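Long-range contacts in E1 (Kluyveromyces marxianus, PDB 3VX6), which serves as an E1-like enzyme of autophagy, activating the ubiquitin-like proteins ATG12 and ATG8 for conjugation to ATG5 and phosphatidylethanolamine: residues Gly149-Ile154 against Ile248-Asn253; Pro143-Asp148 against Thr215-Thr220; Lys194-Val199 against Ser226-Tyr231; Ala12-Ser17 against Pro211-Lys216. All blocks are in the same frame, centred on the assembly; numbering follows the deposited sequence.

How the contacts relate
Helix 215-225 and the mixed sheet that includes strands 151-159, 243-250, 231-236 and 198-202 tie the four contacts together. Contact 1 joins edge strand 151-159 to its neighbour 243-250; contact 2 lies about 10 Å away, centre to centre, against the start of the helix. Contact 4 shares T215 and K216 with contact 2, their centres about 11 Å apart, and bonds to the turn that leads into that helix. Contact 3 sits beyond its other end, about 15 Å between centres from both contacts 1 and 2; it meets contact 1 where I249 CD1 lies 3.2 Å from Y231 CE2. Contacts 3 and 4 do not touch, their nearest atoms being about 8 Å apart.

Contact 1 (Gly149-Ile154 against Ile248-Asn253); sequences GATYQI and IINNGN
Y152 and I249 both turn their gamma carbons, CG and CG1, anti to the carbonyl carbon (chi1 -48° for the tyrosine), which sets the ring and the isoleucine branch side by side, pointing the same way. They form a non-hydrogen-bonded pair of an antiparallel strand pairing at the edge of a mixed beta sheet, where strand 151-159 is outermost and strand 243-250 its neighbour. I249 CG1 approaches the ring obliquely and lies 3.3 Å from Y152 CE1. On this face helix 215-225 covers both residues, L219 and T220 packing on the tyrosine and S223 on the isoleucine.

The pairs before and after it are hydrogen-bonded. T151 N reaches N250 O at 3.0 Å, and the return bond from N250 N to T151 O, 2.7 Å, is almost straight at 176°. Q153 N donates to I248 O, in the carbonyl plane, and I248 N to Q153 O at 3.1 Å. T151, Q153, I248 and N250 share the opposite face, where CG2 of I248 packs on CB of Q153 and D8 lies against T151 and Q153.

Beyond N250, and before T151 on the other segment, the strands give way to loop. G149 has a positive phi of 92°, where a side chain would crowd the carbonyl oxygen of the residue before. N251 ND2 makes two weak bonds, each 3.4 Å long, one to G149 O and one to T151 OG1.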
loop_
_atom_site.group_PDB
_atom_site.type_symbol
_atom_site.label_atom_id
_atom_site.label_comp_id
_atom_site.label_asym_id
_atom_site.label_seq_id
_atom_site.Cartn_x
_atom_site.Cartn_y
_atom_site.Cartn_z
ATOM N N GLY A 149 2.376 1.247 -19.836
ATOM C CA GLY A 149 3.297 2.070 -20.594
ATOM C C GLY A 149 3.417 3.437 -19.959
ATOM O O GLY A 149 4.218 4.278 -20.379
ATOM N N ALA A 150 2.618 3.660 -18.924
ATOM C CA ALA A 150 2.635 4.934 -18.232
ATOM C C ALA A 150 3.944 5.108 -17.490
ATOM O O ALA A 150 4.573 4.149 -17.053
ATOM C CB ALA A 150 1.452 5.041 -17.262
ATOM N N THR A 151 4.352 6.359 -17.383
ATOM C CA THR A 151 5.569 6.729 -16.703
ATOM C C THR A 151 5.225 8.050 -16.027
ATOM O O THR A 151 4.197 8.667 -16.343
ATOM C CB THR A 151 6.720 6.887 -17.711
ATOM O OG1 THR A 151 6.178 7.054 -19.031
ATOM C CG2 THR A 151 7.602 5.648 -17.699
ATOM N N TYR A 152 6.055 8.481 -15.083
ATOM C CA TYR A 152 5.775 9.717 -14.369
ATOM C C TYR A 152 7.023 10.522 -14.133
ATOM O O TYR A 152 8.054 9.972 -13.757
ATOM C CB TYR A 152 5.163 9.421 -13.005
ATOM C CG TYR A 152 4.044 8.433 -13.038
ATOM C CD1 TYR A 152 2.725 8.861 -13.043
ATOM C CD2 TYR A 152 4.296 7.058 -13.086
ATOM C CE1 TYR A 152 1.679 7.951 -13.093
ATOM C CE2 TYR A 152 3.249 6.138 -13.141
ATOM C CZ TYR A 152 1.945 6.599 -13.145
ATOM O OH TYR A 152 0.890 5.727 -13.216
ATOM N N GLN A 153 6.909 11.830 -14.346
ATOM C CA GLN A 153 7.992 12.770 -14.110
ATOM C C GLN A 153 7.488 13.713 -13.040
ATOM O O GLN A 153 6.320 14.100 -13.044
ATOM C CB GLN A 153 8.298 13.616 -15.345
ATOM C CG GLN A 153 9.348 13.068 -16.290
ATOM C CD GLN A 153 8.742 12.629 -17.603
ATOM O OE1 GLN A 153 8.479 11.444 -17.808
ATOM N NE2 GLN A 153 8.494 13.584 -18.495
ATOM N N ILE A 154 8.357 14.068 -12.109
ATOM C CA ILE A 154 7.972 15.022 -11.094
ATOM C C ILE A 154 8.326 16.335 -11.758
ATOM O O ILE A 154 9.497 16.617 -11.998
ATOM C CB ILE A 154 8.790 14.864 -9.788
ATOM C CG1 ILE A 154 8.298 13.639 -9.008
ATOM C CG2 ILE A 154 8.663 16.123 -8.927
ATOM C CD1 ILE A 154 8.993 13.445 -7.662
ATOM N N ILE A 248 3.332 14.684 -13.619
ATOM C CA ILE A 248 2.737 14.558 -14.934
ATOM C C ILE A 248 2.803 13.078 -15.283
ATOM O O ILE A 248 3.811 12.417 -15.020
ATOM C CB ILE A 248 3.530 15.376 -15.992
ATOM C CG1 ILE A 248 3.147 14.935 -17.407
ATOM C CG2 ILE A 248 5.018 15.181 -15.786
ATOM C CD1 ILE A 248 1.675 15.138 -17.747
ATOM N N ILE A 249 1.715 12.560 -15.841
ATOM C CA ILE A 249 1.647 11.168 -16.254
ATOM C C ILE A 249 1.933 11.074 -17.755
ATOM O O ILE A 249 1.314 11.777 -18.556
ATOM C CB ILE A 249 0.248 10.550 -16.012
ATOM C CG1 ILE A 249 -0.023 10.388 -14.518
ATOM C CG2 ILE A 249 0.164 9.200 -16.687
ATOM C CD1 ILE A 249 -0.845 11.473 -13.932
ATOM N N ASN A 250 2.868 10.213 -18.140
ATOM C CA ASN A 250 3.174 10.045 -19.556
ATOM C C ASN A 250 2.515 8.782 -20.068
ATOM O O ASN A 250 2.572 7.739 -19.414
ATOM C CB ASN A 250 4.678 9.936 -19.782
ATOM C CG ASN A 250 5.448 10.977 -19.029
ATOM O OD1 ASN A 250 5.184 12.173 -19.151
ATOM N ND2 ASN A 250 6.420 10.534 -18.245
ATOM N N ASN A 251 1.877 8.879 -21.230
ATOM C CA ASN A 251 1.242 7.718 -21.842
ATOM C C ASN A 251 0.282 7.059 -20.871
ATOM O O ASN A 251 0.122 5.835 -20.884
ATOM C CB ASN A 251 2.315 6.703 -22.233
ATOM C CG ASN A 251 3.569 7.369 -22.775
ATOM O OD1 ASN A 251 3.543 7.978 -23.843
ATOM N ND2 ASN A 251 4.673 7.266 -22.031
ATOM N N GLY A 252 -0.350 7.866 -20.027
ATOM C CA GLY A 252 -1.272 7.312 -19.059
ATOM C C GLY A 252 -2.615 6.946 -19.653
ATOM O O GLY A 252 -3.528 6.531 -18.937
ATOM N N ASN A 253 -2.747 7.063 -20.966
ATOM C CA ASN A 253 -4.026 6.758 -21.559
ATOM C C ASN A 253 -4.288 5.364 -22.092
ATOM O O ASN A 253 -5.373 5.098 -22.605
ATOM C CB ASN A 253 -4.352 7.800 -22.617
ATOM C CG ASN A 253 -5.400 8.782 -22.132
ATOM O OD1 ASN A 253 -6.580 8.665 -22.478
ATOM N ND2 ASN A 253 -4.984 9.740 -21.297
#

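Contact 2 (Pro143-Asp148 against Thr215-Thr220)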
loop_
_atom_site.group_PDB
_atom_site.type_symbol
_atom_site.label_atom_id
_atom_site.label_comp_id
_atom_site.label_asym_id
_atom_site.label_seq_id
_atom_site.Cartn_x
_atom_site.Cartn_y
_atom_site.Cartn_z
ATOM N N PRO A 143 -0.355 -3.674 -3.983
ATOM C CA PRO A 143 -0.634 -3.278 -5.355
ATOM C C PRO A 143 -0.330 -1.846 -5.701
ATOM O O PRO A 143 -0.753 -0.904 -5.031
ATOM C CB PRO A 143 -2.104 -3.629 -5.524
ATOM C CG PRO A 143 -2.247 -4.790 -4.658
ATOM C CD PRO A 143 -1.546 -4.308 -3.410
ATOM N N SER A 144 0.443 -1.730 -6.768
ATOM C CA SER A 144 0.883 -0.473 -7.331
ATOM C C SER A 144 0.462 -0.558 -8.796
ATOM O O SER A 144 1.086 -1.249 -9.600
ATOM C CB SER A 144 2.402 -0.360 -7.212
ATOM O OG SER A 144 2.888 0.660 -8.063
ATOM N N PHE A 145 -0.617 0.129 -9.138
ATOM C CA PHE A 145 -1.106 0.098 -10.503
ATOM C C PHE A 145 -0.873 1.401 -11.230
ATOM O O PHE A 145 -0.618 2.440 -10.621
ATOM C CB PHE A 145 -2.591 -0.212 -10.517
ATOM C CG PHE A 145 -3.386 0.661 -9.603
ATOM C CD1 PHE A 145 -3.535 0.329 -8.258
ATOM C CD2 PHE A 145 -3.989 1.822 -10.082
ATOM C CE1 PHE A 145 -4.278 1.142 -7.409
ATOM C CE2 PHE A 145 -4.728 2.635 -9.246
ATOM C CZ PHE A 145 -4.877 2.300 -7.908
ATOM N N GLN A 146 -0.986 1.323 -12.549
ATOM C CA GLN A 146 -0.793 2.458 -13.433
ATOM C C GLN A 146 -1.234 2.056 -14.832
ATOM O O GLN A 146 -1.438 0.878 -15.117
ATOM C CB GLN A 146 0.677 2.829 -13.480
ATOM C CG GLN A 146 1.542 1.724 -14.038
ATOM C CD GLN A 146 2.904 2.218 -14.425
ATOM O OE1 GLN A 146 3.728 2.543 -13.572
ATOM N NE2 GLN A 146 3.152 2.293 -15.723
ATOM N N SER A 147 -1.382 3.039 -15.711
ATOM C CA SER A 147 -1.758 2.754 -17.084
ATOM C C SER A 147 -0.569 2.048 -17.740
ATOM O O SER A 147 0.587 2.378 -17.471
ATOM C CB SER A 147 -2.069 4.058 -17.820
ATOM O OG SER A 147 -2.251 3.828 -19.208
ATOM N N ASP A 148 -0.855 1.077 -18.597
ATOM C CA ASP A 148 0.191 0.320 -19.288
ATOM C C ASP A 148 1.087 1.213 -20.156
ATOM O O ASP A 148 0.622 1.856 -21.099
ATOM C CB ASP A 148 -0.451 -0.765 -20.155
ATOM C CG ASP A 148 0.389 -2.024 -20.231
ATOM O OD1 ASP A 148 -0.023 -2.971 -20.937
ATOM O OD2 ASP A 148 1.457 -2.070 -19.579
ATOM N N THR A 215 2.222 5.456 -4.808
ATOM C CA THR A 215 1.870 6.780 -5.310
ATOM C C THR A 215 1.206 6.708 -6.697
ATOM O O THR A 215 0.429 7.595 -7.089
ATOM C CB THR A 215 3.119 7.672 -5.448
ATOM O OG1 THR A 215 3.850 7.690 -4.217
ATOM C CG2 THR A 215 2.718 9.101 -5.807
ATOM N N LYS A 216 1.538 5.659 -7.443
ATOM C CA LYS A 216 0.991 5.467 -8.769
ATOM C C LYS A 216 -0.498 5.343 -8.705
ATOM O O LYS A 216 -1.204 5.781 -9.606
ATOM C CB LYS A 216 1.567 4.207 -9.379
ATOM C CG LYS A 216 3.029 4.316 -9.812
ATOM C CD LYS A 216 3.517 2.990 -10.417
ATOM C CE LYS A 216 4.960 3.100 -10.857
ATOM N NZ LYS A 216 5.540 1.728 -10.665
ATOM N N ASN A 217 -0.945 4.674 -7.653
ATOM C CA ASN A 217 -2.357 4.496 -7.383
ATOM C C ASN A 217 -2.987 5.899 -7.374
ATOM O O ASN A 217 -3.858 6.208 -8.190
ATOM C CB ASN A 217 -2.523 3.825 -6.014
ATOM C CG ASN A 217 -1.811 2.487 -5.932
ATOM O OD1 ASN A 217 -0.933 2.187 -6.748
ATOM N ND2 ASN A 217 -2.181 1.679 -4.951
ATOM N N ILE A 218 -2.520 6.756 -6.468
ATOM C CA ILE A 218 -3.049 8.111 -6.370
ATOM C C ILE A 218 -3.096 8.753 -7.752
ATOM O O ILE A 218 -4.159 9.183 -8.218
ATOM C CB ILE A 218 -2.191 8.981 -5.420
ATOM C CG1 ILE A 218 -2.157 8.337 -4.022
ATOM C CG2 ILE A 218 -2.738 10.406 -5.389
ATOM C CD1 ILE A 218 -1.161 8.954 -3.056
ATOM N N LEU A 219 -1.948 8.785 -8.419
ATOM C CA LEU A 219 -1.877 9.361 -9.751
ATOM C C LEU A 219 -2.893 8.756 -10.698
ATOM O O LEU A 219 -3.681 9.458 -11.308
ATOM C CB LEU A 219 -0.483 9.176 -10.326
ATOM C CG LEU A 219 0.528 10.006 -9.555
ATOM C CD1 LEU A 219 1.937 9.579 -9.905
ATOM C CD2 LEU A 219 0.291 11.470 -9.878
ATOM N N THR A 220 -2.877 7.442 -10.822
ATOM C CA THR A 220 -3.798 6.782 -11.722
ATOM C C THR A 220 -5.258 7.140 -11.418
ATOM O O THR A 220 -6.048 7.428 -12.320
ATOM C CB THR A 220 -3.593 5.259 -11.651
ATOM O OG1 THR A 220 -2.269 4.944 -12.091
ATOM C CG2 THR A 220 -4.599 4.535 -12.523
#
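The chain leaving strand 135-144 runs past the first turns of helix 215-225, with F145 CA 5.5 Å from N217 CA and Q146 CA 5.5 Å from T220 CA. N217 holds it by its amide: ND2 donates to P143 O over 3.0 Å at 168°, with that oxygen in the amide plane, while OD1 accepts F145 N at 3.2 Å from above its carbonyl plane. The same ND2 also bonds I120 O. F145, its CG between backbone N and carbonyl carbon (chi1 51°), stacks its ring on that amide, the planes 24° apart. N217 CA makes a CH-pi contact over one face, and T220 CG2 meets the ring edge in plane, 3.7 Å from CD2. A leucine in place of N217 would probably leave P143 O, F145 N and I120 O without their mate and let the loop drift from the helix. K216 crosses Q146 obliquely, its CE 3.0 Å from Q146 OE1, and passes S144 OG with CD; S144 OG bonds A213 O and Q146 NE2 bonds A150 O. Helix 97-114 packs on P143 and F145 through L108, and across helix 215-225 I218 and L219 rest on I233 of strand 231-236.

Contact 3 (Lys194-Val199 against Ser226-Tyr231)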
loop_
_atom_site.group_PDB
_atom_site.type_symbol
_atom_site.label_atom_id
_atom_site.label_comp_id
_atom_site.label_asym_id
_atom_site.label_seq_id
_atom_site.Cartn_x
_atom_site.Cartn_y
_atom_site.Cartn_z
ATOM N N LYS A 194 -11.638 16.554 -7.821
ATOM C CA LYS A 194 -11.864 17.288 -9.059
ATOM C C LYS A 194 -11.566 18.773 -8.907
ATOM O O LYS A 194 -11.271 19.444 -9.900
ATOM C CB LYS A 194 -13.303 17.114 -9.530
ATOM C CG LYS A 194 -13.589 15.727 -10.059
ATOM C CD LYS A 194 -15.030 15.568 -10.478
ATOM C CE LYS A 194 -15.260 14.182 -11.067
ATOM N NZ LYS A 194 -16.703 13.929 -11.368
ATOM N N VAL A 195 -11.624 19.279 -7.671
ATOM C CA VAL A 195 -11.381 20.697 -7.404
ATOM C C VAL A 195 -10.232 20.993 -6.442
ATOM O O VAL A 195 -9.853 22.150 -6.268
ATOM C CB VAL A 195 -12.654 21.391 -6.837
ATOM C CG1 VAL A 195 -13.870 21.010 -7.669
ATOM C CG2 VAL A 195 -12.863 21.005 -5.378
ATOM N N CYS A 196 -9.676 19.970 -5.809
ATOM C CA CYS A 196 -8.587 20.202 -4.863
ATOM C C CYS A 196 -7.329 20.705 -5.567
ATOM O O CYS A 196 -7.118 20.429 -6.749
ATOM C CB CYS A 196 -8.254 18.922 -4.105
ATOM S SG CYS A 196 -7.445 17.681 -5.123
ATOM N N GLU A 197 -6.501 21.441 -4.828
ATOM C CA GLU A 197 -5.263 21.990 -5.366
ATOM C C GLU A 197 -4.234 20.893 -5.376
ATOM O O GLU A 197 -3.311 20.894 -6.196
ATOM C CB GLU A 197 -4.714 23.124 -4.491
ATOM C CG GLU A 197 -5.573 24.350 -4.407
ATOM C CD GLU A 197 -6.609 24.260 -3.318
ATOM O OE1 GLU A 197 -6.209 24.165 -2.131
ATOM O OE2 GLU A 197 -7.818 24.286 -3.656
ATOM N N LYS A 198 -4.394 19.964 -4.438
ATOM C CA LYS A 198 -3.466 18.866 -4.314
ATOM C C LYS A 198 -3.919 17.774 -3.383
ATOM O O LYS A 198 -4.942 17.882 -2.716
ATOM C CB LYS A 198 -2.110 19.392 -3.854
ATOM C CG LYS A 198 -2.152 20.299 -2.657
ATOM C CD LYS A 198 -0.876 21.116 -2.612
ATOM C CE LYS A 198 -0.809 22.006 -1.380
ATOM N NZ LYS A 198 0.338 22.952 -1.474
ATOM N N VAL A 199 -3.125 16.711 -3.369
ATOM C CA VAL A 199 -3.345 15.536 -2.554
ATOM C C VAL A 199 -2.193 15.398 -1.577
ATOM O O VAL A 199 -1.037 15.512 -1.963
ATOM C CB VAL A 199 -3.396 14.281 -3.434
ATOM C CG1 VAL A 199 -3.318 13.011 -2.569
ATOM C CG2 VAL A 199 -4.667 14.307 -4.262
ATOM N N SER A 226 -9.949 13.522 -12.234
ATOM C CA SER A 226 -9.745 14.887 -12.588
ATOM C C SER A 226 -8.661 14.930 -13.659
ATOM O O SER A 226 -7.465 15.011 -13.366
ATOM C CB SER A 226 -9.331 15.680 -11.340
ATOM O OG SER A 226 -9.196 17.059 -11.617
ATOM N N PRO A 227 -9.062 14.877 -14.927
ATOM C CA PRO A 227 -8.029 14.932 -15.969
ATOM C C PRO A 227 -7.384 16.322 -15.842
ATOM O O PRO A 227 -8.077 17.334 -15.778
ATOM C CB PRO A 227 -8.810 14.689 -17.264
ATOM C CG PRO A 227 -10.249 15.062 -16.932
ATOM C CD PRO A 227 -10.439 14.999 -15.438
ATOM N N ARG A 228 -6.063 16.349 -15.702
ATOM C CA ARG A 228 -5.333 17.594 -15.565
ATOM C C ARG A 228 -3.991 17.510 -16.251
ATOM O O ARG A 228 -3.499 16.428 -16.554
ATOM C CB ARG A 228 -5.102 17.916 -14.089
ATOM C CG ARG A 228 -6.312 17.756 -13.219
ATOM C CD ARG A 228 -5.919 18.119 -11.826
ATOM N NE ARG A 228 -7.017 18.083 -10.878
ATOM C CZ ARG A 228 -6.931 18.669 -9.694
ATOM N NH1 ARG A 228 -5.808 19.305 -9.377
ATOM N NH2 ARG A 228 -7.936 18.622 -8.839
ATOM N N GLU A 229 -3.397 18.673 -16.463
ATOM C CA GLU A 229 -2.099 18.759 -17.094
ATOM C C GLU A 229 -1.150 18.140 -16.084
ATOM O O GLU A 229 -0.323 17.286 -16.403
ATOM C CB GLU A 229 -1.747 20.236 -17.323
ATOM C CG GLU A 229 -2.776 21.000 -18.157
ATOM C CD GLU A 229 -2.592 20.768 -19.645
ATOM O OE1 GLU A 229 -1.430 20.878 -20.110
ATOM O OE2 GLU A 229 -3.599 20.489 -20.341
ATOM N N THR A 230 -1.339 18.544 -14.840
ATOM C CA THR A 230 -0.482 18.101 -13.766
ATOM C C THR A 230 -1.243 17.688 -12.495
ATOM O O THR A 230 -2.440 17.943 -12.354
ATOM C CB THR A 230 0.532 19.239 -13.464
ATOM O OG1 THR A 230 1.496 18.797 -12.511
ATOM C CG2 THR A 230 -0.183 20.465 -12.932
ATOM N N TYR A 231 -0.535 17.020 -11.584
ATOM C CA TYR A 231 -1.096 16.565 -10.314
ATOM C C TYR A 231 -0.092 16.845 -9.218
ATOM O O TYR A 231 1.069 16.465 -9.327
ATOM C CB TYR A 231 -1.360 15.075 -10.357
ATOM C CG TYR A 231 -2.311 14.694 -11.439
ATOM C CD1 TYR A 231 -3.680 14.685 -11.209
ATOM C CD2 TYR A 231 -1.849 14.391 -12.718
ATOM C CE1 TYR A 231 -4.564 14.386 -12.228
ATOM C CE2 TYR A 231 -2.734 14.095 -13.744
ATOM C CZ TYR A 231 -4.080 14.097 -13.491
ATOM O OH TYR A 231 -4.960 13.848 -14.506
#
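R228 and C196 form the firm part of this contact. The arginine leaves its backbone with CG anti to the carbonyl carbon (chi1 -46°) and stays extended to NE, which carries the guanidinium across to the carbonyl of C196. Both end nitrogens grip that one oxygen: NH2 on a lone pair at 2.9 Å from C196 O, NH1 nearly along the C=O axis at 3.1 Å from the same atom. NE donates to S226 OG in the guanidinium plane, a bond modelled rather short at 2.5 Å, which probably helps hold the group's rotation. R228 N, in turn, bonds Y231 OH, and W222 packs on both C196 and R228. NH2 also makes a weak bond to L193 O in helix 190-195.

Strand 198-202, helix 215-225 and strand 231-236 form a beta-alpha-beta crossover, the two strands being parallel neighbours. The contact therefore joins the loop that closes the crossover to the approach of its first strand. A leucine in place of R228 would probably take both arginine donors from C196 O and the NE partner from S226 OG, freeing the loop to swing.

The outer side is much looser. K194, V195 and E197 point away and are exposed; S226 CB comes no nearer than 3.8 Å to K194 CA, and S226 OG 3.6 Å to K194 O. The E197 carboxylate turns instead to S182 N, with a weak second bond to G183 N.

Contact 4 (Ala12-Ser17 against Pro211-Lys216)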
loop_
_atom_site.group_PDB
_atom_site.type_symbol
_atom_site.label_atom_id
_atom_site.label_comp_id
_atom_site.label_asym_id
_atom_site.label_seq_id
_atom_site.Cartn_x
_atom_site.Cartn_y
_atom_site.Cartn_z
ATOM N N ALA A 12 9.846 3.585 -4.540
ATOM C CA ALA A 12 10.452 2.579 -3.681
ATOM C C ALA A 12 9.433 1.488 -3.428
ATOM O O ALA A 12 8.227 1.731 -3.488
ATOM C CB ALA A 12 10.871 3.201 -2.354
ATOM N N PRO A 13 9.898 0.262 -3.171
ATOM C CA PRO A 13 8.907 -0.778 -2.909
ATOM C C PRO A 13 8.080 -0.156 -1.797
ATOM O O PRO A 13 8.644 0.413 -0.865
ATOM C CB PRO A 13 9.760 -1.955 -2.436
ATOM C CG PRO A 13 10.974 -1.280 -1.831
ATOM C CD PRO A 13 11.256 -0.205 -2.845
ATOM N N SER A 14 6.759 -0.233 -1.907
ATOM C CA SER A 14 5.864 0.384 -0.928
ATOM C C SER A 14 5.949 -0.085 0.530
ATOM O O SER A 14 5.364 0.545 1.413
ATOM C CB SER A 14 4.414 0.257 -1.409
ATOM O OG SER A 14 4.186 0.981 -2.610
ATOM N N PHE A 15 6.681 -1.163 0.791
ATOM C CA PHE A 15 6.779 -1.697 2.144
ATOM C C PHE A 15 7.805 -2.815 2.181
ATOM O O PHE A 15 8.219 -3.345 1.145
ATOM C CB PHE A 15 5.454 -2.328 2.543
ATOM C CG PHE A 15 5.165 -3.598 1.775
ATOM C CD1 PHE A 15 4.954 -3.557 0.395
ATOM C CD2 PHE A 15 5.233 -4.842 2.400
ATOM C CE1 PHE A 15 4.824 -4.731 -0.350
ATOM C CE2 PHE A 15 5.104 -6.020 1.661
ATOM C CZ PHE A 15 4.901 -5.965 0.285
ATOM N N GLN A 16 8.192 -3.170 3.400
ATOM C CA GLN A 16 9.097 -4.284 3.655
ATOM C C GLN A 16 8.339 -5.086 4.704
ATOM O O GLN A 16 7.990 -4.568 5.766
ATOM C CB GLN A 16 10.438 -3.819 4.219
ATOM C CG GLN A 16 11.329 -4.977 4.637
ATOM C CD GLN A 16 12.787 -4.578 4.814
ATOM O OE1 GLN A 16 13.595 -5.352 5.330
ATOM N NE2 GLN A 16 13.131 -3.370 4.378
ATOM N N SER A 17 8.049 -6.340 4.392
ATOM C CA SER A 17 7.304 -7.156 5.326
ATOM C C SER A 17 8.149 -7.568 6.518
ATOM O O SER A 17 9.381 -7.687 6.447
ATOM C CB SER A 17 6.736 -8.402 4.638
ATOM O OG SER A 17 7.749 -9.323 4.284
ATOM N N PRO A 211 8.868 8.420 -3.609
ATOM C CA PRO A 211 7.655 8.038 -2.909
ATOM C C PRO A 211 7.452 6.547 -3.121
ATOM O O PRO A 211 8.012 5.961 -4.051
ATOM C CB PRO A 211 6.593 8.886 -3.602
ATOM C CG PRO A 211 7.049 8.851 -5.009
ATOM C CD PRO A 211 8.548 9.073 -4.890
ATOM N N SER A 212 6.660 5.934 -2.255
ATOM C CA SER A 212 6.401 4.517 -2.384
ATOM C C SER A 212 5.692 4.255 -3.713
ATOM O O SER A 212 4.962 5.110 -4.217
ATOM C CB SER A 212 5.557 4.042 -1.200
ATOM O OG SER A 212 4.594 5.019 -0.850
ATOM N N ALA A 213 5.934 3.079 -4.285
ATOM C CA ALA A 213 5.321 2.695 -5.549
ATOM C C ALA A 213 3.803 2.864 -5.494
ATOM O O ALA A 213 3.122 2.859 -6.517
ATOM C CB ALA A 213 5.682 1.236 -5.876
ATOM N N VAL A 214 3.277 3.022 -4.291
ATOM C CA VAL A 214 1.833 3.164 -4.101
ATOM C C VAL A 214 1.305 4.525 -4.576
ATOM O O VAL A 214 0.105 4.726 -4.738
ATOM C CB VAL A 214 1.474 2.922 -2.621
ATOM C CG1 VAL A 214 1.537 4.226 -1.843
ATOM C CG2 VAL A 214 0.136 2.241 -2.527
ATOM N N THR A 215 2.222 5.456 -4.808
ATOM C CA THR A 215 1.870 6.780 -5.310
ATOM C C THR A 215 1.206 6.708 -6.697
ATOM O O THR A 215 0.429 7.595 -7.089
ATOM C CB THR A 215 3.119 7.672 -5.448
ATOM O OG1 THR A 215 3.850 7.690 -4.217
ATOM C CG2 THR A 215 2.718 9.101 -5.807
ATOM N N LYS A 216 1.538 5.659 -7.443
ATOM C CA LYS A 216 0.991 5.467 -8.769
ATOM C C LYS A 216 -0.498 5.343 -8.705
ATOM O O LYS A 216 -1.204 5.781 -9.606
ATOM C CB LYS A 216 1.567 4.207 -9.379
ATOM C CG LYS A 216 3.029 4.316 -9.812
ATOM C CD LYS A 216 3.517 2.990 -10.417
ATOM C CE LYS A 216 4.960 3.100 -10.857
ATOM N NZ LYS A 216 5.540 1.728 -10.665
#
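S14 lays its hydroxyl over the turn S212-T215, its OG 3.3 Å from V214 CB and 3.6 Å from A213 CB. OG stands anti to its own carbonyl carbon (chi1 -64°), a rotation that brings it against these two beta carbons. S212 CB closes in from another direction, 3.6 Å from S14 OG.

Two main-chain bonds make the tie beside it. A12 N donates to P211 O at 3.0 Å, and A12 O accepts A213 N at 2.8 Å, this time in the carbonyl plane. A12 thus bonds to the residues before and after S212, a single beta bridge with the pattern found between parallel strands. S212 to T215 form a type I beta turn that leads into helix 215-225. Its first carbonyl is held twice: S212 O accepts both T215 N and T215 OG1, the hydroxyl reaching it at 2.8 Å in the carbonyl plane.

The chain from A12 runs on into strand 16-19, and S14 and F15 touch M142 and I140 of strand 135-144. F201 of strand 198-202 packs on S212, V214 and T215, while S212 OG bonds D203 OD2 and F204 N. The contact thus links the N-terminal segment to the entrance of the helix.

As both bonds of the bridge run between backbones, the pairing probably depends on the course of the chain and on side chains as small as alanine and serine, rather than on charge; the bridge keeps A12 N, A12 O, A213 N and P211 O satisfied within a buried contact.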